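Local atomic coordinates of ferric iron-binding protein HitA (Pseudomonas aeruginosa PAO1, PDB entry 6IWF), a protein that binds ferric iron as a member of the bacterial solute-binding protein family and is involved in the internalization of gallium. Residues T6-Q11 / A42-E47; V56-E61 / I97-R102; A229-S234 / E240-V245. All blocks are in the same frame, centred on the assembly; numbering follows the deposited sequence.

Contact 1: T6-Q11 / A42-E47; sequences TLYNGQ and ASQITE
The ring of Tyr-8, on strand 4-9, reaches helix 38-48 and meets Ile-45 and Gln-44 there. The Tyr-8 side chain leaves the strand toward the helix. With CG beside the backbone N (chi1 -83°), the ring extends from the strand to the helix. The side chains of Tyr-8 and Ile-45 run past each other in opposite directions: the CG1-CD1 arm of Ile-45 lies beside the ring, with Ile-45 CG1 3.6 Å from Tyr-8 CD2 and Ile-45 CD1 3.7 Å from the same carbon. This apolar packing meets the ring obliquely.

Gln-44 reaches the far end of the ring. CG lies anti to the backbone N (chi1 -174°) and the chain is extended beyond it, carrying the amide out to the phenol. The amide plane is turned 47° from that of the ring. Gln-44 NE2 lies 3.1 Å from Tyr-8 OH, but the angle is too poor for a hydrogen bond. Both groups are instead held by one carboxylate: Tyr-8 OH bonds to Glu-48 OE1 and Gln-44 NE2 to Glu-48 OE2. Gln-44 OE1 accepts from Arg-34 NE, so the amide is gripped at both ends and its rotation is fixed.

Strand 4-9 lies between the parallel strands 30-35 and 56-59, and helix 38-48 connects these two. The arrangement is a beta-alpha-beta crossover over a central strand, as at the start of the periplasmic binding protein fold.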
ATOM      1  N   THR A   6      -2.920   6.342  21.356  1.00 14.85           N
ATOM      2  CA  THR A   6      -1.658   5.879  20.791  1.00 12.92           C
ATOM      3  C   THR A   6      -1.943   5.312  19.406  1.00 12.13           C
ATOM      4  O   THR A   6      -2.771   4.406  19.270  1.00 11.42           O
ATOM      5  CB  THR A   6      -0.999   4.825  21.680  1.00 15.64           C
ATOM      6  OG1 THR A   6      -0.758   5.373  22.989  1.00 20.83           O
ATOM      7  CG2 THR A   6       0.326   4.382  21.075  1.00 18.28           C
ATOM      8  N   LEU A   7      -1.297   5.882  18.387  1.00 11.06           N
ATOM      9  CA  LEU A   7      -1.419   5.439  17.006  1.00 12.20           C
ATOM     10  C   LEU A   7      -0.151   4.692  16.628  1.00 11.10           C
ATOM     11  O   LEU A   7       0.937   5.271  16.655  1.00 12.21           O
ATOM     12  CB  LEU A   7      -1.632   6.622  16.059  1.00 11.20           C
ATOM     13  CG  LEU A   7      -1.584   6.300  14.558  1.00 11.18           C
ATOM     14  CD1 LEU A   7      -2.754   5.372  14.211  1.00 10.84           C
ATOM     15  CD2 LEU A   7      -1.614   7.576  13.701  1.00  9.93           C
ATOM     16  N   TYR A   8      -0.293   3.418  16.280  1.00 10.60           N
ATOM     17  CA  TYR A   8       0.789   2.652  15.665  1.00 11.52           C
ATOM     18  C   TYR A   8       0.717   2.905  14.166  1.00 10.22           C
ATOM     19  O   TYR A   8      -0.227   2.455  13.507  1.00 10.18           O
ATOM     20  CB  TYR A   8       0.653   1.160  15.976  1.00 10.12           C
ATOM     21  CG  TYR A   8       1.215   0.741  17.324  1.00 10.96           C
ATOM     22  CD1 TYR A   8       1.357   1.659  18.360  1.00 13.42           C
ATOM     23  CD2 TYR A   8       1.598  -0.574  17.557  1.00 16.06           C
ATOM     24  CE1 TYR A   8       1.863   1.276  19.589  1.00 13.44           C
ATOM     25  CE2 TYR A   8       2.110  -0.964  18.792  1.00 15.26           C
ATOM     26  CZ  TYR A   8       2.231  -0.033  19.799  1.00 19.67           C
ATOM     27  OH  TYR A   8       2.733  -0.405  21.024  1.00 23.13           O
ATOM     28  N   ASN A   9       1.708   3.629  13.618  1.00  8.95           N
ATOM     29  CA  ASN A   9       1.638   4.106  12.238  1.00  9.99           C
ATOM     30  C   ASN A   9       2.659   3.382  11.371  1.00 11.54           C
ATOM     31  O   ASN A   9       3.857   3.695  11.408  1.00 11.63           O
ATOM     32  CB  ASN A   9       1.854   5.617  12.136  1.00 11.58           C
ATOM     33  CG  ASN A   9       1.842   6.082  10.696  1.00 13.44           C
ATOM     34  OD1 ASN A   9       1.117   5.524   9.876  1.00 13.28           O
ATOM     35  ND2 ASN A   9       2.675   7.077  10.365  1.00 12.76           N
ATOM     36  N   GLY A  10       2.160   2.438  10.569  1.00  9.57           N
ATOM     37  CA  GLY A  10       2.909   1.801   9.503  1.00 13.52           C
ATOM     38  C   GLY A  10       2.848   2.515   8.172  1.00 16.04           C
ATOM     39  O   GLY A  10       3.608   2.171   7.262  1.00 18.01           O
ATOM     40  N   GLN A  11       1.955   3.493   8.024  1.00  9.90           N
ATOM     41  CA  GLN A  11       1.946   4.334   6.836  1.00 10.16           C
ATOM     42  C   GLN A  11       3.094   5.338   6.910  1.00 10.37           C
ATOM     43  O   GLN A  11       3.835   5.400   7.888  1.00 12.56           O
ATOM     44  CB  GLN A  11       0.615   5.068   6.685  1.00 12.58           C
ATOM     45  CG  GLN A  11      -0.257   4.582   5.543  1.00 21.12           C
ATOM     46  CD  GLN A  11       0.265   4.997   4.175  1.00 16.32           C
ATOM     47  OE1 GLN A  11       1.441   5.326   4.010  1.00 21.25           O
ATOM     48  NE2 GLN A  11      -0.609   4.975   3.190  1.00 17.95           N
ATOM     49  N   ALA A  42       2.709  -4.979  13.632  1.00 11.72           N
ATOM     50  CA  ALA A  42       1.792  -6.093  13.868  1.00 11.01           C
ATOM     51  C   ALA A  42       2.425  -7.131  14.793  1.00 14.94           C
ATOM     52  O   ALA A  42       1.751  -7.683  15.673  1.00 16.51           O
ATOM     53  CB  ALA A  42       1.370  -6.720  12.540  1.00 13.96           C
ATOM     54  N   SER A  43       3.728  -7.388  14.630  1.00 14.74           N
ATOM     55  CA  SER A  43       4.409  -8.308  15.538  1.00 17.24           C
ATOM     56  C   SER A  43       4.492  -7.744  16.946  1.00 16.11           C
ATOM     57  O   SER A  43       4.340  -8.485  17.921  1.00 17.23           O
ATOM     58  CB  SER A  43       5.808  -8.635  15.022  1.00 12.82           C
ATOM     59  OG  SER A  43       5.712  -9.375  13.822  1.00 15.71           O
ATOM     60  N   GLN A  44       4.734  -6.440  17.078  1.00 15.84           N
ATOM     61  CA  GLN A  44       4.763  -5.831  18.402  1.00 16.65           C
ATOM     62  C   GLN A  44       3.413  -5.967  19.086  1.00 18.67           C
ATOM     63  O   GLN A  44       3.335  -6.344  20.261  1.00 19.20           O
ATOM     64  CB  GLN A  44       5.164  -4.364  18.299  1.00 15.08           C
ATOM     65  CG  GLN A  44       5.357  -3.678  19.651  1.00 21.21           C
ATOM     66  CD  GLN A  44       5.807  -2.234  19.508  1.00 27.96           C
ATOM     67  OE1 GLN A  44       6.311  -1.832  18.452  1.00 31.94           O
ATOM     68  NE2 GLN A  44       5.624  -1.443  20.565  1.00 30.57           N
ATOM     69  N   ILE A  45       2.329  -5.670  18.359  1.00 15.35           N
ATOM     70  CA  ILE A  45       0.997  -5.812  18.941  1.00 15.56           C
ATOM     71  C   ILE A  45       0.746  -7.257  19.348  1.00 19.25           C
ATOM     72  O   ILE A  45       0.187  -7.527  20.418  1.00 27.03           O
ATOM     73  CB  ILE A  45      -0.079  -5.308  17.963  1.00 15.02           C
ATOM     74  CG1 ILE A  45      -0.012  -3.783  17.854  1.00 12.54           C
ATOM     75  CG2 ILE A  45      -1.466  -5.756  18.420  1.00 16.30           C
ATOM     76  CD1 ILE A  45      -0.793  -3.206  16.661  1.00 12.51           C
ATOM     77  N   THR A  46       1.161  -8.205  18.507  1.00 19.80           N
ATOM     78  CA  THR A  46       0.975  -9.615  18.827  1.00 19.36           C
ATOM     79  C   THR A  46       1.733  -9.996  20.099  1.00 27.24           C
ATOM     80  O   THR A  46       1.203 -10.719  20.951  1.00 29.05           O
ATOM     81  CB  THR A  46       1.406 -10.474  17.641  1.00 19.40           C
ATOM     82  OG1 THR A  46       0.616 -10.140  16.491  1.00 21.79           O
ATOM     83  CG2 THR A  46       1.228 -11.959  17.948  1.00 22.68           C
ATOM     84  N   GLU A  47       2.961  -9.489  20.266  1.00 21.72           N
ATOM     85  CA  GLU A  47       3.740  -9.820  21.462  1.00 22.48           C
ATOM     86  C   GLU A  47       3.273  -9.046  22.690  1.00 28.65           C
ATOM     87  O   GLU A  47       3.247  -9.599  23.795  1.00 33.06           O
ATOM     88  CB  GLU A  47       5.233  -9.563  21.231  1.00 24.58           C
ATOM     89  CG  GLU A  47       5.722 -10.089  19.902  1.00 34.02           C
ATOM     90  CD  GLU A  47       7.234 -10.160  19.755  1.00 42.39           C
ATOM     91  OE1 GLU A  47       7.951  -9.894  20.746  1.00 47.63           O
ATOM     92  OE2 GLU A  47       7.702 -10.474  18.631  1.00 32.97           O
TER

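Contact 2: V56-E61 / I97-R102; sequences VLYTEE and IGITAR
Charge dominates where Arg-102 faces Glu-60 and Glu-61. Arg-102 NH2 forms salt bridges with Glu-60 OE1, 3.5 Å away, and with Glu-61 OE1, 3.4 Å away. The second is purely electrostatic, because the oxygen lies well out of the guanidinium plane. The carboxylates are turned 36° (Glu-60) and 57° (Glu-61) from that plane. Arg-102 CG sits between the backbone N and carbonyl carbon (chi1 72°), and bends at chi2 and chi3 carry the guanidinium on to the glutamates.

A close polar approach adds to this. The carbonyl oxygen Glu-60 O lies over one face of the guanidinium, 2.8 Å from Arg-102 NH1, at an angle that makes no hydrogen bond. The stem of Glu-60 meets the group differently: its CG is at the guanidinium edge. Outside the two segments, Arg-102 NH1 has a salt bridge to Glu-263, and Glu-60 OE1 a hydrogen bond with Tyr-196 OH. Glu-60 and Tyr-196 are both iron ligands, though no iron is bound in this model.

The apolar contact is looser. Ile-99 CG1 is 4.2 Å from Tyr-58 CE1, approaching the ring obliquely. The methyl Ile-99 CG2 rests near the hydroxyl, 4.0 Å from Tyr-58 OH.

Strands 56-59 and 97-108 are not paired with each other. Both pair antiparallel with strand 224-231, which lies between them, while helix 251-258 places Ile-257 against Tyr-58 and Ile-99.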
ATOM      1  N   VAL A  56      -5.083   2.459  17.958  1.00  8.20           N
ATOM      2  CA  VAL A  56      -5.397   2.416  16.533  1.00  8.05           C
ATOM      3  C   VAL A  56      -4.139   1.973  15.801  1.00 10.22           C
ATOM      4  O   VAL A  56      -3.031   2.404  16.140  1.00 10.56           O
ATOM      5  CB  VAL A  56      -5.884   3.791  16.015  1.00  8.05           C
ATOM      6  CG1 VAL A  56      -6.054   3.787  14.497  1.00  9.64           C
ATOM      7  CG2 VAL A  56      -7.197   4.185  16.695  1.00  8.46           C
ATOM      8  N   LEU A  57      -4.309   1.087  14.820  1.00  5.49           N
ATOM      9  CA  LEU A  57      -3.232   0.678  13.930  1.00  7.90           C
ATOM     10  C   LEU A  57      -3.536   1.174  12.525  1.00  6.34           C
ATOM     11  O   LEU A  57      -4.658   1.020  12.040  1.00  7.99           O
ATOM     12  CB  LEU A  57      -3.071  -0.838  13.926  1.00  7.05           C
ATOM     13  CG  LEU A  57      -2.084  -1.427  12.906  1.00  8.59           C
ATOM     14  CD1 LEU A  57      -0.651  -1.030  13.207  1.00 11.90           C
ATOM     15  CD2 LEU A  57      -2.234  -2.942  12.853  1.00  9.63           C
ATOM     16  N   TYR A  58      -2.533   1.753  11.871  1.00  7.73           N
ATOM     17  CA  TYR A  58      -2.668   2.309  10.529  1.00  7.70           C
ATOM     18  C   TYR A  58      -1.547   1.711   9.700  1.00  7.29           C
ATOM     19  O   TYR A  58      -0.376   1.882  10.052  1.00 10.10           O
ATOM     20  CB  TYR A  58      -2.563   3.837  10.595  1.00  8.30           C
ATOM     21  CG  TYR A  58      -2.802   4.625   9.321  1.00  8.95           C
ATOM     22  CD1 TYR A  58      -3.426   4.074   8.208  1.00  7.49           C
ATOM     23  CD2 TYR A  58      -2.397   5.950   9.253  1.00  9.48           C
ATOM     24  CE1 TYR A  58      -3.643   4.850   7.054  1.00 12.61           C
ATOM     25  CE2 TYR A  58      -2.601   6.715   8.124  1.00  9.34           C
ATOM     26  CZ  TYR A  58      -3.215   6.171   7.037  1.00 10.66           C
ATOM     27  OH  TYR A  58      -3.402   6.973   5.935  1.00 14.36           O
ATOM     28  N   THR A  59      -1.893   0.956   8.653  1.00  7.30           N
ATOM     29  CA  THR A  59      -0.888   0.242   7.876  1.00 10.19           C
ATOM     30  C   THR A  59      -0.902   0.664   6.411  1.00 10.02           C
ATOM     31  O   THR A  59      -1.934   1.061   5.857  1.00 10.43           O
ATOM     32  CB  THR A  59      -1.081  -1.277   7.947  1.00 10.26           C
ATOM     33  OG1 THR A  59      -2.363  -1.631   7.417  1.00 11.11           O
ATOM     34  CG2 THR A  59      -0.938  -1.776   9.385  1.00 12.47           C
ATOM     35  N   GLU A  60       0.268   0.536   5.786  1.00  9.38           N
ATOM     36  CA  GLU A  60       0.408   0.759   4.351  1.00 11.96           C
ATOM     37  C   GLU A  60      -0.348  -0.284   3.537  1.00 12.75           C
ATOM     38  O   GLU A  60      -0.855   0.018   2.451  1.00 14.28           O
ATOM     39  CB  GLU A  60       1.887   0.728   3.973  1.00 17.84           C
ATOM     40  CG  GLU A  60       2.463   2.049   3.558  1.00 21.12           C
ATOM     41  CD  GLU A  60       3.730   1.870   2.762  1.00 22.00           C
ATOM     42  OE1 GLU A  60       3.760   2.329   1.603  1.00 36.40           O
ATOM     43  OE2 GLU A  60       4.680   1.257   3.292  1.00 24.27           O
ATOM     44  N   GLU A  61      -0.396  -1.536   4.020  1.00 12.51           N
ATOM     45  CA  GLU A  61      -0.966  -2.642   3.269  1.00 13.74           C
ATOM     46  C   GLU A  61      -1.909  -3.445   4.153  1.00  8.99           C
ATOM     47  O   GLU A  61      -1.898  -3.333   5.384  1.00 10.19           O
ATOM     48  CB  GLU A  61       0.121  -3.571   2.713  1.00 12.94           C
ATOM     49  CG  GLU A  61       1.347  -2.847   2.171  1.00 19.72           C
ATOM     50  CD  GLU A  61       1.110  -2.167   0.832  1.00 20.67           C
ATOM     51  OE1 GLU A  61       2.048  -1.470   0.363  1.00 24.73           O
ATOM     52  OE2 GLU A  61       0.010  -2.322   0.243  1.00 22.85           O
ATOM     53  N   ILE A  97     -10.666  -1.395   8.145  1.00  4.94           N
ATOM     54  CA  ILE A  97     -11.312  -0.637   7.081  1.00  5.53           C
ATOM     55  C   ILE A  97     -10.256   0.021   6.209  1.00  5.76           C
ATOM     56  O   ILE A  97      -9.244   0.523   6.704  1.00  5.38           O
ATOM     57  CB  ILE A  97     -12.300   0.408   7.648  1.00  7.89           C
ATOM     58  CG1 ILE A  97     -13.204   0.930   6.536  1.00  9.09           C
ATOM     59  CG2 ILE A  97     -11.573   1.527   8.399  1.00  5.81           C
ATOM     60  CD1 ILE A  97     -14.509   1.540   7.078  1.00  9.71           C
ATOM     61  N   GLY A  98     -10.496   0.001   4.902  1.00  5.53           N
ATOM     62  CA  GLY A  98      -9.576   0.644   3.977  1.00  6.58           C
ATOM     63  C   GLY A  98      -9.675   2.154   4.082  1.00  8.08           C
ATOM     64  O   GLY A  98     -10.748   2.713   4.321  1.00  9.67           O
ATOM     65  N   ILE A  99      -8.530   2.816   3.931  1.00  5.95           N
ATOM     66  CA  ILE A  99      -8.420   4.266   4.049  1.00  5.78           C
ATOM     67  C   ILE A  99      -8.085   4.904   2.711  1.00  7.79           C
ATOM     68  O   ILE A  99      -8.729   5.871   2.300  1.00  8.15           O
ATOM     69  CB  ILE A  99      -7.381   4.663   5.120  1.00  7.21           C
ATOM     70  CG1 ILE A  99      -7.704   4.013   6.471  1.00  6.65           C
ATOM     71  CG2 ILE A  99      -7.309   6.170   5.248  1.00 10.05           C
ATOM     72  CD1 ILE A  99      -9.103   4.325   6.989  1.00  8.01           C
ATOM     73  N   THR A 100      -7.052   4.397   2.032  1.00  7.54           N
ATOM     74  CA  THR A 100      -6.723   4.821   0.677  1.00  4.78           C
ATOM     75  C   THR A 100      -6.388   3.592  -0.147  1.00  7.34           C
ATOM     76  O   THR A 100      -6.112   2.520   0.389  1.00  5.76           O
ATOM     77  CB  THR A 100      -5.526   5.779   0.609  1.00  9.29           C
ATOM     78  OG1 THR A 100      -4.340   5.091   1.028  1.00  9.56           O
ATOM     79  CG2 THR A 100      -5.750   7.040   1.473  1.00 12.49           C
ATOM     80  N   ALA A 101      -6.420   3.758  -1.467  1.00  5.26           N
ATOM     81  CA  ALA A 101      -5.970   2.731  -2.396  1.00  6.09           C
ATOM     82  C   ALA A 101      -4.871   3.307  -3.279  1.00  4.69           C
ATOM     83  O   ALA A 101      -4.805   4.512  -3.512  1.00  4.82           O
ATOM     84  CB  ALA A 101      -7.117   2.202  -3.287  1.00  5.42           C
ATOM     85  N   ARG A 102      -3.986   2.436  -3.750  1.00  6.32           N
ATOM     86  CA  ARG A 102      -2.908   2.837  -4.643  1.00  6.14           C
ATOM     87  C   ARG A 102      -2.807   1.802  -5.750  1.00  7.69           C
ATOM     88  O   ARG A 102      -3.394   0.720  -5.661  1.00  5.58           O
ATOM     89  CB  ARG A 102      -1.573   2.888  -3.915  1.00 11.44           C
ATOM     90  CG  ARG A 102      -1.161   1.471  -3.641  1.00 16.27           C
ATOM     91  CD  ARG A 102      -0.480   1.266  -2.368  1.00 20.23           C
ATOM     92  NE  ARG A 102      -1.219   1.773  -1.225  1.00 18.59           N
ATOM     93  CZ  ARG A 102      -0.635   1.933  -0.048  1.00 22.14           C
ATOM     94  NH1 ARG A 102      -1.310   2.398   0.978  1.00 26.48           N
ATOM     95  NH2 ARG A 102       0.653   1.621   0.080  1.00 23.75           N
TER

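Contact 3: A229-S234 / E240-V245; sequences AAVLKS and EAQQFV
Strand 229-231 and helix 240-245 run nearly antiparallel, at 165°, with their axes 8.1 Å apart. No hydrogen bond joins them, and the contact is apolar packing. The side chains of the strand alternate: Ala-229 and Val-231 point at the helix, and Ala-230 points away.

Val-231 does most of the work. Both methyls meet the helix. CG1 stands anti to the backbone N (chi1 174°), and Val-231 CG1 touches Ala-241 CB at 3.6 Å. Val-231 CG2 lies against the helix backbone, 3.6 Å from Ala-241 O and 3.9 Å from Gln-242 N. The same methyl of Val-231 meets Val-245 CG2 at 3.7 Å. Val-231 therefore bridges two residues one turn apart, Ala-241 and Val-245, which are themselves joined by the helical bond from Val-245 N to Ala-241 O. The approach is close here, with the CA atoms of Val-231 and Ala-241 6.0 Å apart, consistent with the small side chain of Ala-241.

Val-245 also reaches toward the N-terminal end of the strand segment. Val-245 CG2 lies 4.2 Å from Ala-230 C and 4.5 Å from Ala-229 CB. At the flank, Gln-242 is bent at chi2 (-86°), which brings its amide alongside Val-231. That amide is anchored elsewhere: NE2 bonds to Lys-76 O, and OE1 accepts from Glu-78 N.

Helix 238-248 packs across more than one strand of the sheet: Ala-241, Phe-244 and Val-245 touch Val-56 of strand 56-59, and Val-245 also touches Ile-97 of strand 97-108. Farther round the helix, Phe-244 makes a T-shaped contact with Phe-23 of helix 13-27.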
ATOM      1  N   ALA A 229      -6.910   0.689   8.411  1.00  6.68           N
ATOM      2  CA  ALA A 229      -6.812   1.071   9.806  1.00  5.95           C
ATOM      3  C   ALA A 229      -7.765   0.234  10.638  1.00  4.57           C
ATOM      4  O   ALA A 229      -8.738  -0.331  10.137  1.00  5.58           O
ATOM      5  CB  ALA A 229      -7.119   2.555  10.022  1.00  6.11           C
ATOM      6  N   ALA A 230      -7.481   0.186  11.930  1.00  6.01           N
ATOM      7  CA  ALA A 230      -8.246  -0.669  12.826  1.00  5.77           C
ATOM      8  C   ALA A 230      -8.102  -0.153  14.245  1.00  4.21           C
ATOM      9  O   ALA A 230      -7.113   0.492  14.586  1.00  5.60           O
ATOM     10  CB  ALA A 230      -7.777  -2.131  12.745  1.00  5.82           C
ATOM     11  N   VAL A 231      -9.115  -0.444  15.059  1.00  4.51           N
ATOM     12  CA  VAL A 231      -9.101  -0.223  16.505  1.00  6.45           C
ATOM     13  C   VAL A 231      -8.674  -1.514  17.195  1.00  6.52           C
ATOM     14  O   VAL A 231      -9.189  -2.588  16.878  1.00 10.15           O
ATOM     15  CB  VAL A 231     -10.496   0.205  16.988  1.00  8.84           C
ATOM     16  CG1 VAL A 231     -10.537   0.288  18.527  1.00  8.59           C
ATOM     17  CG2 VAL A 231     -10.886   1.531  16.340  1.00  8.32           C
ATOM     18  N   LEU A 232      -7.767  -1.415  18.166  1.00  7.99           N
ATOM     19  CA  LEU A 232      -7.328  -2.608  18.883  1.00 10.32           C
ATOM     20  C   LEU A 232      -8.381  -3.015  19.907  1.00 10.99           C
ATOM     21  O   LEU A 232      -8.938  -2.168  20.613  1.00 13.64           O
ATOM     22  CB  LEU A 232      -5.985  -2.369  19.577  1.00  9.97           C
ATOM     23  CG  LEU A 232      -4.715  -2.456  18.728  1.00 10.63           C
ATOM     24  CD1 LEU A 232      -4.656  -3.798  17.997  1.00 17.45           C
ATOM     25  CD2 LEU A 232      -4.583  -1.290  17.745  1.00 11.67           C
ATOM     26  N   LYS A 233      -8.667  -4.319  19.974  1.00 11.90           N
ATOM     27  CA  LYS A 233      -9.644  -4.809  20.941  1.00 13.46           C
ATOM     28  C   LYS A 233      -9.225  -4.480  22.367  1.00 12.00           C
ATOM     29  O   LYS A 233     -10.080  -4.251  23.234  1.00 13.95           O
ATOM     30  CB  LYS A 233      -9.820  -6.319  20.771  1.00 23.16           C
ATOM     31  CG  LYS A 233     -11.181  -6.842  21.167  1.00 21.36           C
ATOM     32  CD  LYS A 233     -11.596  -7.986  20.257  1.00 27.29           C
ATOM     33  CE  LYS A 233     -12.289  -9.093  21.025  1.00 33.13           C
ATOM     34  NZ  LYS A 233     -12.811 -10.123  20.080  1.00 35.24           N
ATOM     35  N   SER A 234      -7.917  -4.433  22.614  1.00 13.35           N
ATOM     36  CA  SER A 234      -7.346  -4.164  23.926  1.00 16.37           C
ATOM     37  C   SER A 234      -7.407  -2.694  24.329  1.00 20.57           C
ATOM     38  O   SER A 234      -7.071  -2.375  25.474  1.00 19.66           O
ATOM     39  CB  SER A 234      -5.887  -4.632  23.953  1.00 17.00           C
ATOM     40  OG  SER A 234      -5.076  -3.844  23.087  1.00 18.80           O
ATOM     41  N   GLU A 240     -13.041   6.646  21.843  1.00  9.14           N
ATOM     42  CA  GLU A 240     -12.168   7.616  21.192  1.00  9.49           C
ATOM     43  C   GLU A 240     -11.444   6.997  20.004  1.00 12.13           C
ATOM     44  O   GLU A 240     -11.249   7.649  18.967  1.00  7.75           O
ATOM     45  CB  GLU A 240     -11.172   8.151  22.212  1.00 14.05           C
ATOM     46  CG  GLU A 240     -11.827   8.840  23.418  1.00 11.59           C
ATOM     47  CD  GLU A 240     -12.107   7.918  24.617  1.00 20.25           C
ATOM     48  OE1 GLU A 240     -12.411   6.712  24.437  1.00 13.43           O
ATOM     49  OE2 GLU A 240     -12.039   8.424  25.766  1.00 21.46           O
ATOM     50  N   ALA A 241     -11.044   5.731  20.139  1.00 10.64           N
ATOM     51  CA  ALA A 241     -10.395   5.044  19.026  1.00 10.79           C
ATOM     52  C   ALA A 241     -11.346   4.881  17.849  1.00  9.25           C
ATOM     53  O   ALA A 241     -10.957   5.094  16.692  1.00  8.37           O
ATOM     54  CB  ALA A 241      -9.874   3.685  19.496  1.00 10.95           C
ATOM     55  N   GLN A 242     -12.598   4.490  18.118  1.00  8.33           N
ATOM     56  CA  GLN A 242     -13.584   4.412  17.047  1.00  9.74           C
ATOM     57  C   GLN A 242     -13.788   5.774  16.400  1.00 11.12           C
ATOM     58  O   GLN A 242     -13.937   5.878  15.178  1.00 10.07           O
ATOM     59  CB  GLN A 242     -14.914   3.878  17.573  1.00 11.88           C
ATOM     60  CG  GLN A 242     -14.845   2.451  18.098  1.00 12.55           C
ATOM     61  CD  GLN A 242     -15.031   1.398  17.011  1.00 11.78           C
ATOM     62  OE1 GLN A 242     -15.446   1.694  15.884  1.00 12.36           O
ATOM     63  NE2 GLN A 242     -14.736   0.157  17.357  1.00 11.39           N
ATOM     64  N   GLN A 243     -13.799   6.830  17.212  1.00 11.75           N
ATOM     65  CA  GLN A 243     -13.920   8.179  16.669  1.00 10.35           C
ATOM     66  C   GLN A 243     -12.763   8.501  15.733  1.00 11.95           C
ATOM     67  O   GLN A 243     -12.953   9.143  14.688  1.00 11.15           O
ATOM     68  CB  GLN A 243     -13.963   9.176  17.825  1.00 12.29           C
ATOM     69  CG  GLN A 243     -14.242  10.593  17.451  1.00 21.27           C
ATOM     70  CD  GLN A 243     -14.435  11.444  18.688  1.00 25.95           C
ATOM     71  OE1 GLN A 243     -14.709  10.920  19.769  1.00 24.30           O
ATOM     72  NE2 GLN A 243     -14.276  12.758  18.542  1.00 33.07           N
ATOM     73  N   PHE A 244     -11.553   8.083  16.106  1.00  9.31           N
ATOM     74  CA  PHE A 244     -10.383   8.366  15.285  1.00  8.52           C
ATOM     75  C   PHE A 244     -10.483   7.695  13.917  1.00 10.58           C
ATOM     76  O   PHE A 244     -10.231   8.331  12.887  1.00  8.86           O
ATOM     77  CB  PHE A 244      -9.112   7.927  16.009  1.00  7.77           C
ATOM     78  CG  PHE A 244      -7.866   8.288  15.277  1.00 10.35           C
ATOM     79  CD1 PHE A 244      -7.332   7.435  14.306  1.00 11.44           C
ATOM     80  CD2 PHE A 244      -7.238   9.503  15.514  1.00 11.97           C
ATOM     81  CE1 PHE A 244      -6.186   7.789  13.604  1.00  8.53           C
ATOM     82  CE2 PHE A 244      -6.092   9.857  14.820  1.00 15.81           C
ATOM     83  CZ  PHE A 244      -5.561   8.996  13.871  1.00 13.02           C
ATOM     84  N   VAL A 245     -10.826   6.404  13.886  1.00  8.86           N
ATOM     85  CA  VAL A 245     -10.892   5.705  12.601  1.00  6.85           C
ATOM     86  C   VAL A 245     -12.010   6.287  11.743  1.00  8.66           C
ATOM     87  O   VAL A 245     -11.845   6.482  10.534  1.00  8.54           O
ATOM     88  CB  VAL A 245     -11.053   4.185  12.797  1.00  6.52           C
ATOM     89  CG1 VAL A 245     -11.285   3.517  11.456  1.00  7.53           C
ATOM     90  CG2 VAL A 245      -9.795   3.611  13.420  1.00  5.48           C
TER

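From the N terminus, contact 1 closes a loop that holds helix 13-27 and strand 30-35. The chain then leaves helix 38-48 for strand 56-59. Contact 2 closes the next loop, which contains helices 63-70 and 79-82. Contact 3 closes a short connection much later, where strand 224-231 passes into helix 238-248. The three loops follow in series; none nests or crosses another. One sheet joins them, in the order 30-35, 4-9, 56-59, 224-231, 97-108. Backbone hydrogen bonds link Tyr-8 to Tyr-58, Leu-57 to Ala-230 and Ile-97 to Ala-229. Side chains also connect contacts 1 and 3: Ile-45 packs on Leu-232, and Leu-7 on Phe-244.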